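Local structure of SPbeta prophage-derived aminoglycoside N(3')-acetyltransferase-like protein YokD (Bacillus subtilis, 2NYG) at residues 139-142 and 143-146; 184-187 and 188-192; 255-258 and 259-262. The protein binds coenzyme A and is probably an N-acetyltransferase of the antibiotic acetyltransferase family that may contribute to antibiotic resistance. All coordinates share one frame; numbering follows the deposited sequence.

All three contacts are local ones, each within a continuous piece of chain, and they follow one another in sequence. Contact 1 is the turn after strand 135-139 and the start of helix 142-146. Contact 2 takes in helix 183-187 and the loop that follows. Contact 3 is the middle of helix 252-268. Contacts 2 and 3 touch, with centres about 8 Å apart: helix 183-187 and its loop pack on the long helix. Contact 1 stands apart. Its centre is about 23 Å from that of contact 2 and about 24 Å from that of contact 3. None is part of the annotated coenzyme A site. Within contact 2, the side chain of His185 is about 11 Å from the bound coenzyme A.

Contact 1 (139-142 and 143-146)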
# COMPACT_ATOMS: atom_id res chain seq x y z
N GLY A 139 10.73 14.65 -5.64
CA GLY A 139 11.93 15.37 -6.01
C GLY A 139 11.80 16.66 -6.79
O GLY A 139 10.71 17.10 -7.14
N LYS A 140 12.96 17.24 -7.07
CA LYS A 140 13.07 18.49 -7.78
C LYS A 140 12.17 18.63 -9.01
O LYS A 140 11.49 19.63 -9.16
CB LYS A 140 14.53 18.72 -8.18
CG LYS A 140 14.83 20.13 -8.67
CD LYS A 140 16.24 20.22 -9.23
CE LYS A 140 16.53 21.63 -9.73
NZ LYS A 140 17.86 21.70 -10.38
N HIS A 141 12.16 17.61 -9.87
CA HIS A 141 11.37 17.69 -11.10
C HIS A 141 10.04 16.93 -11.20
O HIS A 141 9.49 16.81 -12.28
CB HIS A 141 12.25 17.32 -12.30
CG HIS A 141 13.44 18.22 -12.47
ND1 HIS A 141 14.73 17.82 -12.16
CD2 HIS A 141 13.54 19.49 -12.91
CE1 HIS A 141 15.56 18.81 -12.39
NE2 HIS A 141 14.87 19.84 -12.85
N LYS A 142 9.53 16.45 -10.08
CA LYS A 142 8.27 15.71 -10.06
C LYS A 142 7.08 16.41 -10.73
O LYS A 142 6.19 15.76 -11.26
CB LYS A 142 7.89 15.40 -8.62
CG LYS A 142 7.37 16.60 -7.89
CD LYS A 142 7.11 16.30 -6.44
CE LYS A 142 6.59 17.54 -5.74
NZ LYS A 142 6.87 17.48 -4.29
N ASN A 143 7.06 17.74 -10.68
CA ASN A 143 5.94 18.48 -11.27
C ASN A 143 5.93 18.54 -12.78
O ASN A 143 4.87 18.37 -13.39
CB ASN A 143 5.89 19.89 -10.69
CG ASN A 143 5.29 19.93 -9.31
OD1 ASN A 143 5.49 20.89 -8.56
ND2 ASN A 143 4.54 18.89 -8.95
N LYS A 144 7.08 18.77 -13.41
CA LYS A 144 7.11 18.85 -14.86
C LYS A 144 7.07 17.50 -15.54
O LYS A 144 6.85 17.40 -16.74
CB LYS A 144 8.33 19.65 -15.34
CG LYS A 144 9.68 19.08 -14.98
CD LYS A 144 10.82 19.99 -15.50
CE LYS A 144 10.75 21.40 -14.88
NZ LYS A 144 11.82 22.34 -15.38
N ILE A 145 7.25 16.45 -14.75
CA ILE A 145 7.24 15.10 -15.27
C ILE A 145 5.85 14.45 -15.22
O ILE A 145 5.48 13.73 -16.14
CB ILE A 145 8.25 14.24 -14.48
CG1 ILE A 145 9.66 14.79 -14.73
CG2 ILE A 145 8.16 12.78 -14.92
CD1 ILE A 145 10.78 13.82 -14.43
N LEU A 146 5.10 14.71 -14.15
CA LEU A 146 3.78 14.12 -14.00
C LEU A 146 2.64 15.02 -14.49
O LEU A 146 1.58 14.54 -14.86
CB LEU A 146 3.54 13.76 -12.53
CG LEU A 146 4.48 12.83 -11.77
CD1 LEU A 146 3.89 12.57 -10.42
CD2 LEU A 146 4.67 11.51 -12.50
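Lys144 lies along the flank of His141. The closest side-chain approach is at a ring carbon: His141 CD2 is 3.8 Å from Lys144 CD, and the aliphatic chain passes the ring obliquely. Lys144 gets there by two turns. A chi1 of 62° tucks its CG back over the backbone, and a second bend at chi3 (61°) brings NZ along beside the imidazole. Lys144 NZ ends 4.7 Å from His141 NE2, so a positive lysine would be expected to disfavour a second proton on the ring. Lys140 CG lies over one face of the imidazole, offset toward its rim.

His141 is the N-cap residue. Its carbonyl O takes weak bonds from Lys144 N (3.3 Å) and Ile145 N (3.4 Å). Ile145 CG1 rests against the same His141 O. The first clear turn of the helix follows, with Leu146 N bonded to Lys142 O at 3.3 Å. A type I turn from Gly139 to Lys142 leads into it, with Lys142 N bonded to Gly139 O. Lys142 is extended beyond CG and lies alongside Asn143, whose ND2 is 3.8 Å from Lys142 CG.

The piece joins strand 135-139 to helix 142-146. His141 N bonds to Thr65 OG1, and Lys142 NZ to Glu124 O near strand 126-127. Ile145 packs on Pro160, Lys163 and Leu164 of helix 160-166, while Leu146 covers Phe135 and Ala137 of strand 135-139.

Contact 2 (184-187 and 188-192); sequences FHLA and EYRIP
Leu186 lies under the guanidinium group of Arg190. Leu186 CG is 3.9 Å from Arg190 CZ, over the centre of one face, and both methyls spread beneath the group, with Leu186 CD2 3.9 Å from Arg190 NH2. With chi1 at 177°, Leu186 sends CG and both methyls under the flat group, and the straight Arg190 chain from CG to NE carries that group back over them. The charge is met outside the pair: Arg190 NE forms a salt bridge with Glu157, and the guanidinium makes a cation-pi contact with Tyr165.

His185 and Glu188 extend together from the chain. His185 ND1 donates to Glu188 OE1 at 3.0 Å, with the ring and carboxylate planes 26° apart. The oxygen is met nearly along its C-O axis but is tilted from the imidazole plane. This is a histidine-carboxylate hydrogen bond linking residues i and i+3 of a weakly bonded helical turn. Glu188 OE2 is held by Arg220 N, while the histidine ring is met edge-to-face by Phe224 and by Phe219 with the ring planes about 50° apart. Both carboxylate oxygens therefore have a partner, which fixes the rotation of the group.

A type I turn from Ala187 to Arg190 follows. Tyr189 N bonds to Leu186 O at 3.0 Å, and Arg190 N to Ala187 O at 2.8 Å. The Tyr189 ring lies with its edge to two backbone oxygens: its CD1 is 3.2 Å from His185 O, and Leu186 O is in the ring plane. Ile191 CG2 rests 3.5 Å from Ala187 O. The Tyr189 hydroxyl is hydrogen-bonded to Glu216 OE2, and Phe184 and Ala187 pack against Ala259 of helix 252-268.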
# COMPACT_ATOMS: atom_id res chain seq x y z
N PHE A 184 11.18 1.36 -22.30
CA PHE A 184 11.15 0.82 -23.65
C PHE A 184 9.84 1.07 -24.40
O PHE A 184 9.85 1.30 -25.61
CB PHE A 184 11.46 -0.67 -23.62
CG PHE A 184 12.89 -0.97 -23.33
CD1 PHE A 184 13.25 -2.18 -22.74
CD2 PHE A 184 13.89 -0.05 -23.64
CE1 PHE A 184 14.59 -2.45 -22.46
CE2 PHE A 184 15.22 -0.31 -23.36
CZ PHE A 184 15.57 -1.51 -22.77
N HIS A 185 8.72 1.02 -23.68
CA HIS A 185 7.43 1.26 -24.30
C HIS A 185 7.49 2.53 -25.13
O HIS A 185 6.90 2.59 -26.20
CB HIS A 185 6.32 1.43 -23.25
CG HIS A 185 5.84 0.16 -22.63
ND1 HIS A 185 5.26 -0.86 -23.35
CD2 HIS A 185 5.81 -0.23 -21.33
CE1 HIS A 185 4.88 -1.82 -22.52
NE2 HIS A 185 5.21 -1.47 -21.29
N LEU A 186 8.20 3.55 -24.65
CA LEU A 186 8.30 4.80 -25.39
C LEU A 186 8.81 4.60 -26.83
O LEU A 186 8.29 5.23 -27.76
CB LEU A 186 9.21 5.79 -24.65
CG LEU A 186 9.50 7.14 -25.32
CD1 LEU A 186 8.22 7.97 -25.52
CD2 LEU A 186 10.49 7.89 -24.45
N ALA A 187 9.81 3.74 -27.01
CA ALA A 187 10.33 3.47 -28.34
C ALA A 187 9.22 2.95 -29.27
O ALA A 187 9.21 3.25 -30.47
CB ALA A 187 11.46 2.47 -28.25
N GLU A 188 8.28 2.18 -28.72
CA GLU A 188 7.18 1.64 -29.52
C GLU A 188 6.32 2.72 -30.17
O GLU A 188 5.49 2.41 -31.01
CB GLU A 188 6.31 0.70 -28.68
CG GLU A 188 6.99 -0.63 -28.38
CD GLU A 188 6.21 -1.54 -27.45
OE1 GLU A 188 5.94 -1.14 -26.30
OE2 GLU A 188 5.87 -2.67 -27.87
N TYR A 189 6.52 3.98 -29.79
CA TYR A 189 5.76 5.07 -30.41
C TYR A 189 6.64 5.84 -31.42
O TYR A 189 6.24 6.87 -31.97
CB TYR A 189 5.26 6.06 -29.35
CG TYR A 189 4.29 5.50 -28.32
CD1 TYR A 189 4.76 4.75 -27.23
CD2 TYR A 189 2.92 5.77 -28.39
CE1 TYR A 189 3.89 4.30 -26.24
CE2 TYR A 189 2.04 5.33 -27.40
CZ TYR A 189 2.54 4.59 -26.33
OH TYR A 189 1.71 4.16 -25.33
N ARG A 190 7.84 5.32 -31.66
CA ARG A 190 8.78 5.95 -32.58
C ARG A 190 9.20 4.99 -33.70
O ARG A 190 10.21 5.22 -34.37
CB ARG A 190 10.01 6.41 -31.78
CG ARG A 190 9.64 7.34 -30.64
CD ARG A 190 10.80 7.75 -29.74
NE ARG A 190 10.42 8.90 -28.92
CZ ARG A 190 11.17 9.47 -27.99
NH1 ARG A 190 12.39 9.01 -27.73
NH2 ARG A 190 10.72 10.53 -27.33
N ILE A 191 8.41 3.94 -33.92
CA ILE A 191 8.70 2.95 -34.96
C ILE A 191 7.56 2.76 -35.96
O ILE A 191 6.41 3.08 -35.67
CB ILE A 191 9.05 1.58 -34.35
CG1 ILE A 191 7.86 1.01 -33.58
CG2 ILE A 191 10.28 1.73 -33.47
CD1 ILE A 191 7.91 -0.49 -33.38
N PRO A 192 7.87 2.23 -37.16
CA PRO A 192 6.90 1.98 -38.24
C PRO A 192 5.72 1.08 -37.87
O PRO A 192 4.58 1.33 -38.25
CB PRO A 192 7.76 1.38 -39.35
CG PRO A 192 9.08 2.05 -39.12
CD PRO A 192 9.24 1.96 -37.63

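Contact 3 (255-258 and 259-262); sequences AVDF and AEKW
Four successive i to i+4 bonds join residues 255-258 to 259-262 as regular alpha helix. Ala259 N bonds to Ala255 O at 3.0 Å, and Glu260 N to Val256 O at 3.0 Å. Lys261 N reaches Asp257 O at 3.3 Å. The last bond, Trp262 N to Phe258 O, is 2.9 Å long and almost straight (175° at the hydrogen).

Phe258 and Trp262 sit one turn apart. The i to i+4 spacing puts them on one side, and matching first torsions (chi1 -175° and -172°) swing both rings the same way. They meet loosely and obliquely, with Phe258 CE2 4.3 Å from Trp262 CD1. On another flank, Asp257 OD1 is 4.5 Å from Glu260 OE1. These like charges probably repel somewhat, but Asp257 OD1 is hydrogen-bonded to Tyr165 OH. Lys261 lays its CG 3.7 Å from Asp257 O and then extends away.

Two helices and the loop after one of them pack against residues 255-262. Phe258 meets Phe231 edge-to-face and touches Ala230 of helix 224-234, where Trp262 covers Glu226 and Ala230. Val256 faces Leu186 of helix 183-187 and, like Glu260, touches Arg190 in the loop that follows.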
# COMPACT_ATOMS: atom_id res chain seq x y z
N ALA A 255 18.73 4.04 -23.51
CA ALA A 255 17.98 2.80 -23.61
C ALA A 255 16.84 2.94 -24.60
O ALA A 255 16.58 2.04 -25.40
CB ALA A 255 17.44 2.41 -22.22
N VAL A 256 16.13 4.05 -24.56
CA VAL A 256 15.03 4.22 -25.48
C VAL A 256 15.52 4.21 -26.92
O VAL A 256 14.97 3.51 -27.78
CB VAL A 256 14.23 5.53 -25.22
CG1 VAL A 256 13.08 5.65 -26.21
CG2 VAL A 256 13.68 5.54 -23.80
N ASP A 257 16.58 4.98 -27.18
CA ASP A 257 17.11 5.06 -28.53
C ASP A 257 17.48 3.71 -29.10
O ASP A 257 17.15 3.43 -30.24
CB ASP A 257 18.32 6.01 -28.57
CG ASP A 257 17.92 7.46 -28.37
OD1 ASP A 257 16.73 7.77 -28.59
OD2 ASP A 257 18.80 8.28 -28.02
N PHE A 258 18.16 2.88 -28.30
CA PHE A 258 18.56 1.56 -28.75
C PHE A 258 17.35 0.68 -29.01
O PHE A 258 17.33 -0.09 -29.96
CB PHE A 258 19.44 0.88 -27.70
CG PHE A 258 19.98 -0.45 -28.14
CD1 PHE A 258 21.16 -0.53 -28.86
CD2 PHE A 258 19.29 -1.62 -27.84
CE1 PHE A 258 21.66 -1.76 -29.29
CE2 PHE A 258 19.77 -2.86 -28.25
CZ PHE A 258 20.96 -2.94 -28.98
N ALA A 259 16.34 0.80 -28.16
CA ALA A 259 15.11 0.04 -28.29
C ALA A 259 14.45 0.34 -29.64
O ALA A 259 13.95 -0.55 -30.33
CB ALA A 259 14.17 0.40 -27.16
N GLU A 260 14.44 1.61 -30.00
CA GLU A 260 13.86 2.04 -31.25
C GLU A 260 14.56 1.30 -32.39
O GLU A 260 13.92 0.62 -33.18
CB GLU A 260 14.00 3.56 -31.41
CG GLU A 260 13.73 4.10 -32.80
CD GLU A 260 13.61 5.60 -32.81
OE1 GLU A 260 14.36 6.26 -32.06
OE2 GLU A 260 12.78 6.14 -33.57
N LYS A 261 15.88 1.42 -32.46
CA LYS A 261 16.65 0.78 -33.51
C LYS A 261 16.49 -0.73 -33.58
O LYS A 261 16.25 -1.29 -34.66
CB LYS A 261 18.11 1.17 -33.38
CG LYS A 261 18.30 2.65 -33.65
CD LYS A 261 19.72 3.11 -33.53
CE LYS A 261 19.82 4.55 -33.98
NZ LYS A 261 21.22 5.02 -34.06
N TRP A 262 16.60 -1.40 -32.44
CA TRP A 262 16.42 -2.85 -32.40
C TRP A 262 15.05 -3.16 -33.02
O TRP A 262 14.94 -4.05 -33.86
CB TRP A 262 16.47 -3.34 -30.96
CG TRP A 262 16.47 -4.83 -30.82
CD1 TRP A 262 17.56 -5.63 -30.61
CD2 TRP A 262 15.34 -5.70 -30.86
NE1 TRP A 262 17.17 -6.94 -30.50
CE2 TRP A 262 15.81 -7.02 -30.65
CE3 TRP A 262 13.96 -5.50 -31.04
CZ2 TRP A 262 14.96 -8.13 -30.63
CZ3 TRP A 262 13.11 -6.59 -31.01
CH2 TRP A 262 13.62 -7.89 -30.81